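PDB 3FNR: arginyl-tRNA synthetase from Campylobacter jejuni, which catalyses the ATP-dependent attachment of L-arginine to its cognate tRNA, releasing AMP and diphosphate, as a monomeric class I aminoacyl-tRNA synthetase. Local coordinates for residues Asp57-Leu62 / Arg394-Ile399; Trp242-His247 / Leu271-Ser276. The protein carries 1 engineered substitution. One frame throughout, in Å; residues are numbered along the deposited sequence.

Interaction 1. Residues Asp57-Leu62 / Arg394-Ile399; sequences DTLTRL and RALQKI
Leu396 pushes its isobutyl end against one side of the helical turn 57-62, and the contact is van der Waals packing, mostly between apolar side chains; no hydrogen bond crosses. The register is centred on Leu59 and Leu396, whose CA atoms lie 7.3 Å apart. The CD1 branch of Leu396 reaches the helix backbone itself, 3.5 Å from Leu59 N, and also touches Thr58 CB and Leu59 CB, each 4.0 Å from that methyl. Leu59 and Leu396 meet at about a right angle. The other branch lies alongside Leu62, which runs in the opposite direction, with Leu396 CD2 3.6 Å from Leu62 CD2. That same Leu62 methyl meets Ile399 tip to tip, at 3.9 Å from Ile399 CD1. With CG anti to the backbone N (chi1 -179°), Leu62 directs its CD2 to the Leu396 and Ile399 methyls. Leu387 and Phe391 of helix 383-393 also touch Leu62, and Leu313 adds to the surroundings of Thr58 and Leu396.

Polar bonds at Thr58 and Arg394 border this apolar patch: Thr58 OG1 bonds to Val54 O and to Arg309, while Arg394 forms a salt bridge with Glu268. On the side of the helix turned from 394-399, Arg61 NE donates to Asp57 OD1 over 2.8 Å in a nearly straight salt bridge (169° at the hydrogen), the acceptor lying in the guanidinium plane; Arg309 is a second partner of that carboxylate oxygen.

Arg394 ends helix 383-393 in a Schellman motif with positive phi, and a type I turn from Ala395 to Lys398 leads into helix 398-416. The arrangement is thus an interhelical linker of the DALR anticodon-binding region packed on helix 50-65 of the class I catalytic domain, just after the HIGH motif.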
ATOM      1  N   ASP A  57      -2.609   0.537   0.885  1.00 31.33           N
ATOM      2  CA  ASP A  57      -3.105   1.894   1.104  1.00 32.50           C
ATOM      3  C   ASP A  57      -4.346   2.131   0.260  1.00 33.25           C
ATOM      4  O   ASP A  57      -5.305   2.750   0.722  1.00 35.75           O
ATOM      5  CB  ASP A  57      -2.045   2.947   0.791  1.00 34.29           C
ATOM      6  CG  ASP A  57      -2.506   4.340   1.165  1.00 40.96           C
ATOM      7  OD1 ASP A  57      -2.607   5.199   0.265  1.00 49.58           O
ATOM      8  OD2 ASP A  57      -2.817   4.559   2.357  1.00 33.48           O
ATOM      9  N   THR A  58      -4.335   1.609  -0.966  1.00 30.69           N
ATOM     10  CA  THR A  58      -5.497   1.742  -1.829  1.00 30.12           C
ATOM     11  C   THR A  58      -6.657   0.972  -1.204  1.00 27.00           C
ATOM     12  O   THR A  58      -7.737   1.525  -1.046  1.00 31.45           O
ATOM     13  CB  THR A  58      -5.204   1.292  -3.275  1.00 32.28           C
ATOM     14  OG1 THR A  58      -4.027   1.961  -3.744  1.00 30.91           O
ATOM     15  CG2 THR A  58      -6.349   1.654  -4.189  1.00 30.65           C
ATOM     16  N   LEU A  59      -6.412  -0.271  -0.784  1.00 30.49           N
ATOM     17  CA  LEU A  59      -7.415  -1.062  -0.043  1.00 31.91           C
ATOM     18  C   LEU A  59      -8.013  -0.285   1.133  1.00 31.81           C
ATOM     19  O   LEU A  59      -9.234  -0.241   1.302  1.00 27.57           O
ATOM     20  CB  LEU A  59      -6.787  -2.345   0.509  1.00 35.61           C
ATOM     21  CG  LEU A  59      -7.460  -3.721   0.399  1.00 44.20           C
ATOM     22  CD1 LEU A  59      -7.175  -4.490   1.660  1.00 29.20           C
ATOM     23  CD2 LEU A  59      -8.964  -3.693   0.113  1.00 34.69           C
ATOM     24  N   THR A  60      -7.135   0.317   1.939  1.00 30.98           N
ATOM     25  CA  THR A  60      -7.541   1.123   3.084  1.00 33.41           C
ATOM     26  C   THR A  60      -8.438   2.287   2.687  1.00 33.89           C
ATOM     27  O   THR A  60      -9.530   2.439   3.240  1.00 38.14           O
ATOM     28  CB  THR A  60      -6.315   1.668   3.842  1.00 32.87           C
ATOM     29  OG1 THR A  60      -5.445   0.580   4.161  1.00 33.62           O
ATOM     30  CG2 THR A  60      -6.745   2.343   5.119  1.00 26.40           C
ATOM     31  N   ARG A  61      -7.979   3.090   1.723  1.00 35.83           N
ATOM     32  CA  ARG A  61      -8.735   4.251   1.241  1.00 33.70           C
ATOM     33  C   ARG A  61     -10.088   3.824   0.697  1.00 34.96           C
ATOM     34  O   ARG A  61     -11.096   4.497   0.916  1.00 38.67           O
ATOM     35  CB  ARG A  61      -7.958   4.971   0.142  1.00 37.46           C
ATOM     36  CG  ARG A  61      -6.752   5.768   0.606  1.00 37.81           C
ATOM     37  CD  ARG A  61      -5.970   6.250  -0.609  1.00 38.67           C
ATOM     38  NE  ARG A  61      -4.731   6.944  -0.267  1.00 45.46           N
ATOM     39  CZ  ARG A  61      -4.632   8.259  -0.096  1.00 45.81           C
ATOM     40  NH1 ARG A  61      -5.706   9.033  -0.224  1.00 34.96           N
ATOM     41  NH2 ARG A  61      -3.456   8.799   0.201  1.00 38.35           N
ATOM     42  N   LEU A  62     -10.098   2.699  -0.012  1.00 32.24           N
ATOM     43  CA  LEU A  62     -11.314   2.171  -0.601  1.00 32.61           C
ATOM     44  C   LEU A  62     -12.281   1.679   0.471  1.00 37.96           C
ATOM     45  O   LEU A  62     -13.459   2.057   0.471  1.00 39.96           O
ATOM     46  CB  LEU A  62     -10.989   1.076  -1.619  1.00 34.36           C
ATOM     47  CG  LEU A  62     -12.148   0.408  -2.364  1.00 33.63           C
ATOM     48  CD1 LEU A  62     -13.025   1.409  -3.116  1.00 33.05           C
ATOM     49  CD2 LEU A  62     -11.566  -0.595  -3.306  1.00 33.97           C
ATOM     50  N   ARG A 394     -11.371  -8.086  -3.594  1.00 42.02           N
ATOM     51  CA  ARG A 394      -9.980  -7.642  -3.378  0.50 38.82           C
ATOM     52  C   ARG A 394      -9.249  -7.379  -4.703  1.00 40.53           C
ATOM     53  O   ARG A 394      -8.016  -7.423  -4.774  1.00 40.05           O
ATOM     54  CB  ARG A 394      -9.186  -8.610  -2.474  0.50 37.76           C
ATOM     55  CG  ARG A 394      -9.910  -9.090  -1.205  0.50 30.13           C
ATOM     56  CD  ARG A 394     -10.140  -7.988  -0.181  0.50 29.45           C
ATOM     57  NE  ARG A 394     -10.653  -8.540   1.074  0.50 25.59           N
ATOM     58  CZ  ARG A 394     -11.922  -8.489   1.470  0.50 24.64           C
ATOM     59  NH1 ARG A 394     -12.269  -9.030   2.632  0.50 10.70           N
ATOM     60  NH2 ARG A 394     -12.843  -7.887   0.721  0.50 20.25           N
ATOM     61  N   ALA A 395     -10.023  -7.080  -5.746  1.00 38.55           N
ATOM     62  CA  ALA A 395      -9.491  -6.863  -7.087  1.00 39.82           C
ATOM     63  C   ALA A 395      -9.308  -5.372  -7.369  1.00 39.91           C
ATOM     64  O   ALA A 395     -10.108  -4.754  -8.083  1.00 39.88           O
ATOM     65  CB  ALA A 395     -10.415  -7.506  -8.130  1.00 34.57           C
ATOM     66  N   LEU A 396      -8.253  -4.792  -6.812  1.00 36.54           N
ATOM     67  CA  LEU A 396      -8.056  -3.346  -6.902  1.00 34.57           C
ATOM     68  C   LEU A 396      -7.691  -2.846  -8.304  1.00 37.12           C
ATOM     69  O   LEU A 396      -7.862  -1.668  -8.594  1.00 39.86           O
ATOM     70  CB  LEU A 396      -7.041  -2.853  -5.860  1.00 33.89           C
ATOM     71  CG  LEU A 396      -7.361  -3.178  -4.397  1.00 36.70           C
ATOM     72  CD1 LEU A 396      -6.333  -2.586  -3.451  1.00 30.54           C
ATOM     73  CD2 LEU A 396      -8.754  -2.722  -4.011  1.00 32.07           C
ATOM     74  N   GLN A 397      -7.215  -3.747  -9.166  1.00 38.02           N
ATOM     75  CA  GLN A 397      -6.899  -3.408 -10.555  1.00 37.27           C
ATOM     76  C   GLN A 397      -8.118  -3.041 -11.393  1.00 38.45           C
ATOM     77  O   GLN A 397      -7.963  -2.469 -12.468  1.00 42.59           O
ATOM     78  CB  GLN A 397      -6.088  -4.521 -11.240  1.00 39.70           C
ATOM     79  CG  GLN A 397      -6.889  -5.738 -11.710  1.00 37.43           C
ATOM     80  CD  GLN A 397      -7.286  -6.677 -10.574  1.00 54.18           C
ATOM     81  OE1 GLN A 397      -6.748  -6.605  -9.464  1.00 55.35           O
ATOM     82  NE2 GLN A 397      -8.230  -7.567 -10.852  1.00 54.05           N
ATOM     83  N   LYS A 398      -9.315  -3.353 -10.895  1.00 37.86           N
ATOM     84  CA  LYS A 398     -10.567  -2.884 -11.492  1.00 39.10           C
ATOM     85  C   LYS A 398     -10.688  -1.356 -11.450  1.00 40.99           C
ATOM     86  O   LYS A 398     -11.378  -0.758 -12.280  1.00 37.52           O
ATOM     87  CB  LYS A 398     -11.780  -3.514 -10.791  1.00 46.87           C
ATOM     88  CG  LYS A 398     -11.880  -5.042 -10.865  1.00 51.98           C
ATOM     89  CD  LYS A 398     -12.759  -5.515 -12.019  1.00 67.11           C
ATOM     90  CE  LYS A 398     -13.023  -7.025 -11.965  1.00 67.87           C
ATOM     91  NZ  LYS A 398     -13.828  -7.431 -10.770  1.00 71.10           N
ATOM     92  N   ILE A 399     -10.033  -0.719 -10.482  1.00 39.32           N
ATOM     93  CA  ILE A 399     -10.052   0.747 -10.413  1.00 36.27           C
ATOM     94  C   ILE A 399      -9.280   1.417 -11.589  1.00 38.58           C
ATOM     95  O   ILE A 399      -9.876   2.226 -12.305  1.00 31.24           O
ATOM     96  CB  ILE A 399      -9.649   1.312  -9.003  1.00 39.26           C
ATOM     97  CG1 ILE A 399     -10.505   0.700  -7.888  1.00 42.68           C
ATOM     98  CG2 ILE A 399      -9.785   2.831  -8.966  1.00 42.06           C
ATOM     99  CD1 ILE A 399     -10.041   1.097  -6.462  1.00 35.21           C
TER

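Interaction 2. Residues Trp242-His247 / Leu271-Ser276; sequences WGADHH and LAQMVS
Trp242 and Gly243 pair in parallel register with Leu271 and Ala272, at CA-CA separations of 5.1 and 4.9 Å, and two backbone hydrogen bonds join the segments. Ala272 N gives the straighter one to Trp242 O (2.8 Å, 173° at the hydrogen). The bond from Ala244 N to Ala272 O (3.0 Å) is more bent, 142° at the hydrogen, and its donor lies above the carbonyl plane. Trp242 O also receives a CA-H...O contact from Leu271 CA.

Leu271 carries most of the side-chain packing. Its CD2 faces Trp242 CB at 4.0 Å and also approaches Gly243 O, while the indole leads away. The CD1 branch comes to the edge of the His247 ring, near its plane, 3.7 Å from CD2 of that histidine; the two side chains cross at about a right angle. Farther along, Gln273 CG lies 3.8 Å from Ala244 CB. The bend at chi2 (-84°) turns the Gln273 amide so that OE1 accepts Met274 N at 2.8 Å, a local bond that holds the carboxamide.

The pairing lies near the surface where strand 237-243 gives way to the 3-10 turn. Helix 250-258 completes the beta-alpha-beta unit between the strands, and strand 267-279 continues beyond the contact to pair with strand 321-324.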
ATOM      1  N   TRP A 242       1.407 -10.363   2.431  1.00 33.49           N
ATOM      2  CA  TRP A 242       2.729 -10.982   2.458  1.00 37.64           C
ATOM      3  C   TRP A 242       3.278 -11.108   1.043  1.00 37.84           C
ATOM      4  O   TRP A 242       2.514 -11.109   0.075  1.00 40.75           O
ATOM      5  CB  TRP A 242       2.667 -12.380   3.092  1.00 37.89           C
ATOM      6  CG  TRP A 242       2.352 -12.428   4.575  1.00 40.18           C
ATOM      7  CD1 TRP A 242       2.281 -11.371   5.447  1.00 38.60           C
ATOM      8  CD2 TRP A 242       2.116 -13.611   5.360  1.00 39.35           C
ATOM      9  NE1 TRP A 242       1.980 -11.820   6.709  1.00 39.19           N
ATOM     10  CE2 TRP A 242       1.883 -13.188   6.690  1.00 41.65           C
ATOM     11  CE3 TRP A 242       2.069 -14.985   5.066  1.00 41.38           C
ATOM     12  CZ2 TRP A 242       1.605 -14.092   7.730  1.00 37.51           C
ATOM     13  CZ3 TRP A 242       1.787 -15.887   6.100  1.00 39.15           C
ATOM     14  CH2 TRP A 242       1.560 -15.430   7.417  1.00 44.59           C
ATOM     15  N   GLY A 243       4.597 -11.234   0.931  1.00 36.78           N
ATOM     16  CA  GLY A 243       5.232 -11.534  -0.348  1.00 34.50           C
ATOM     17  C   GLY A 243       4.863 -12.945  -0.743  1.00 43.61           C
ATOM     18  O   GLY A 243       4.750 -13.818   0.124  1.00 42.31           O
ATOM     19  N   ALA A 244       4.686 -13.168  -2.047  1.00 47.03           N
ATOM     20  CA  ALA A 244       4.222 -14.454  -2.583  1.00 49.23           C
ATOM     21  C   ALA A 244       5.123 -15.641  -2.251  1.00 51.06           C
ATOM     22  O   ALA A 244       4.653 -16.776  -2.192  1.00 52.33           O
ATOM     23  CB  ALA A 244       4.014 -14.359  -4.085  1.00 50.99           C
ATOM     24  N   ASP A 245       6.406 -15.379  -2.025  1.00 54.85           N
ATOM     25  CA  ASP A 245       7.354 -16.433  -1.642  1.00 60.80           C
ATOM     26  C   ASP A 245       7.169 -16.940  -0.202  1.00 60.33           C
ATOM     27  O   ASP A 245       7.824 -17.900   0.209  1.00 62.90           O
ATOM     28  CB  ASP A 245       8.805 -15.991  -1.891  1.00 64.15           C
ATOM     29  CG  ASP A 245       9.135 -14.634  -1.277  1.00 73.94           C
ATOM     30  OD1 ASP A 245       8.226 -13.949  -0.757  1.00 79.05           O
ATOM     31  OD2 ASP A 245      10.323 -14.248  -1.327  1.00 82.53           O
ATOM     32  N   HIS A 246       6.273 -16.299   0.548  1.00 60.58           N
ATOM     33  CA  HIS A 246       5.922 -16.740   1.897  1.00 58.86           C
ATOM     34  C   HIS A 246       4.619 -17.544   1.948  1.00 55.50           C
ATOM     35  O   HIS A 246       3.972 -17.605   2.991  1.00 52.78           O
ATOM     36  CB  HIS A 246       5.849 -15.547   2.856  1.00 58.38           C
ATOM     37  CG  HIS A 246       7.158 -14.853   3.060  1.00 63.86           C
ATOM     38  ND1 HIS A 246       7.265 -13.483   3.157  1.00 74.35           N
ATOM     39  CD2 HIS A 246       8.417 -15.337   3.183  1.00 71.49           C
ATOM     40  CE1 HIS A 246       8.531 -13.151   3.334  1.00 74.95           C
ATOM     41  NE2 HIS A 246       9.251 -14.258   3.353  1.00 76.52           N
ATOM     42  N   HIS A 247       4.244 -18.160   0.828  1.00 55.00           N
ATOM     43  CA  HIS A 247       3.033 -18.990   0.758  1.00 53.91           C
ATOM     44  C   HIS A 247       3.070 -20.184   1.723  1.00 53.97           C
ATOM     45  O   HIS A 247       2.067 -20.489   2.374  1.00 51.07           O
ATOM     46  CB  HIS A 247       2.772 -19.477  -0.676  1.00 54.49           C
ATOM     47  CG  HIS A 247       1.514 -20.280  -0.822  1.00 55.96           C
ATOM     48  ND1 HIS A 247       1.517 -21.654  -0.959  1.00 61.35           N
ATOM     49  CD2 HIS A 247       0.211 -19.905  -0.833  1.00 54.30           C
ATOM     50  CE1 HIS A 247       0.271 -22.088  -1.053  1.00 53.08           C
ATOM     51  NE2 HIS A 247      -0.541 -21.046  -0.979  1.00 56.84           N
ATOM     52  N   LEU A 271      -1.483 -12.278  -0.981  1.00 41.69           N
ATOM     53  CA  LEU A 271      -0.112 -12.435  -1.469  1.00 39.67           C
ATOM     54  C   LEU A 271       0.249 -11.464  -2.591  1.00 40.12           C
ATOM     55  O   LEU A 271      -0.419 -11.412  -3.628  1.00 46.79           O
ATOM     56  CB  LEU A 271       0.154 -13.877  -1.902  1.00 38.21           C
ATOM     57  CG  LEU A 271       0.139 -14.993  -0.853  1.00 43.47           C
ATOM     58  CD1 LEU A 271       0.352 -16.326  -1.544  1.00 46.47           C
ATOM     59  CD2 LEU A 271       1.199 -14.800   0.237  1.00 44.87           C
ATOM     60  N   ALA A 272       1.301 -10.688  -2.363  1.00 42.53           N
ATOM     61  CA  ALA A 272       1.783  -9.719  -3.336  1.00 47.94           C
ATOM     62  C   ALA A 272       2.888 -10.339  -4.183  1.00 49.82           C
ATOM     63  O   ALA A 272       3.948 -10.709  -3.669  1.00 50.99           O
ATOM     64  CB  ALA A 272       2.286  -8.461  -2.633  1.00 48.60           C
ATOM     65  N   GLN A 273       2.641 -10.452  -5.484  1.00 52.50           N
ATOM     66  CA  GLN A 273       3.620 -11.063  -6.376  1.00 52.48           C
ATOM     67  C   GLN A 273       4.753 -10.140  -6.804  1.00 50.60           C
ATOM     68  O   GLN A 273       4.661  -8.924  -6.649  1.00 49.69           O
ATOM     69  CB  GLN A 273       2.951 -11.702  -7.593  1.00 53.69           C
ATOM     70  CG  GLN A 273       2.864 -13.213  -7.494  1.00 62.94           C
ATOM     71  CD  GLN A 273       4.135 -13.946  -7.938  1.00 61.41           C
ATOM     72  OE1 GLN A 273       5.262 -13.487  -7.719  1.00 57.58           O
ATOM     73  NE2 GLN A 273       3.946 -15.107  -8.554  1.00 58.68           N
ATOM     74  N   MET A 274       5.812 -10.755  -7.329  1.00 54.91           N
ATOM     75  CA  MET A 274       7.001 -10.033  -7.776  0.50 57.05           C
ATOM     76  C   MET A 274       6.694  -9.060  -8.917  1.00 55.68           C
ATOM     77  O   MET A 274       5.816  -9.299  -9.752  1.00 53.87           O
ATOM     78  CB  MET A 274       8.093 -11.019  -8.201  0.50 61.40           C
ATOM     79  CG  MET A 274       9.519 -10.523  -7.979  0.50 67.63           C
ATOM     80  SD  MET A 274      10.115 -10.803  -6.299  0.50 75.42           S
ATOM     81  CE  MET A 274      11.824 -10.282  -6.455  0.50 67.08           C
ATOM     82  N   VAL A 275       7.408  -7.938  -8.918  1.00 53.20           N
ATOM     83  CA  VAL A 275       7.292  -6.938  -9.980  1.00 51.80           C
ATOM     84  C   VAL A 275       8.619  -6.839 -10.752  1.00 54.72           C
ATOM     85  O   VAL A 275       9.694  -6.794 -10.147  1.00 57.12           O
ATOM     86  CB  VAL A 275       6.879  -5.556  -9.415  1.00 50.04           C
ATOM     87  CG1 VAL A 275       6.857  -4.501 -10.498  1.00 47.24           C
ATOM     88  CG2 VAL A 275       5.516  -5.637  -8.747  1.00 55.46           C
ATOM     89  N   SER A 276       8.541  -6.830 -12.082  1.00 54.67           N
ATOM     90  CA  SER A 276       9.706  -6.554 -12.920  1.00 55.15           C
ATOM     91  C   SER A 276       9.639  -5.139 -13.464  1.00 54.96           C
ATOM     92  O   SER A 276       8.701  -4.788 -14.186  1.00 58.47           O
ATOM     93  CB  SER A 276       9.791  -7.539 -14.082  1.00 53.15           C
ATOM     94  OG  SER A 276      10.071  -8.846 -13.623  1.00 62.80           O
TER

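How the interactions relate
The centres of the two contacts are about 17 Å apart and their nearest atoms about 9 Å, so they do not touch. Along the chain, interaction 2 is nested inside the loop closed by interaction 1: residues 242-276 fall between helix 50-65 and the 394-399 linker. The two also differ in kind. Interaction 1 is buried and joins the catalytic and DALR family regions across 331 intervening residues, whereas interaction 2 is a near-surface strand pairing wholly within the catalytic region. Strand 267-279 relates them physically: it carries the salt-bridge partner of Arg394, which probably links the anticodon-binding region to the catalytic sheet as well as to helix 50-65.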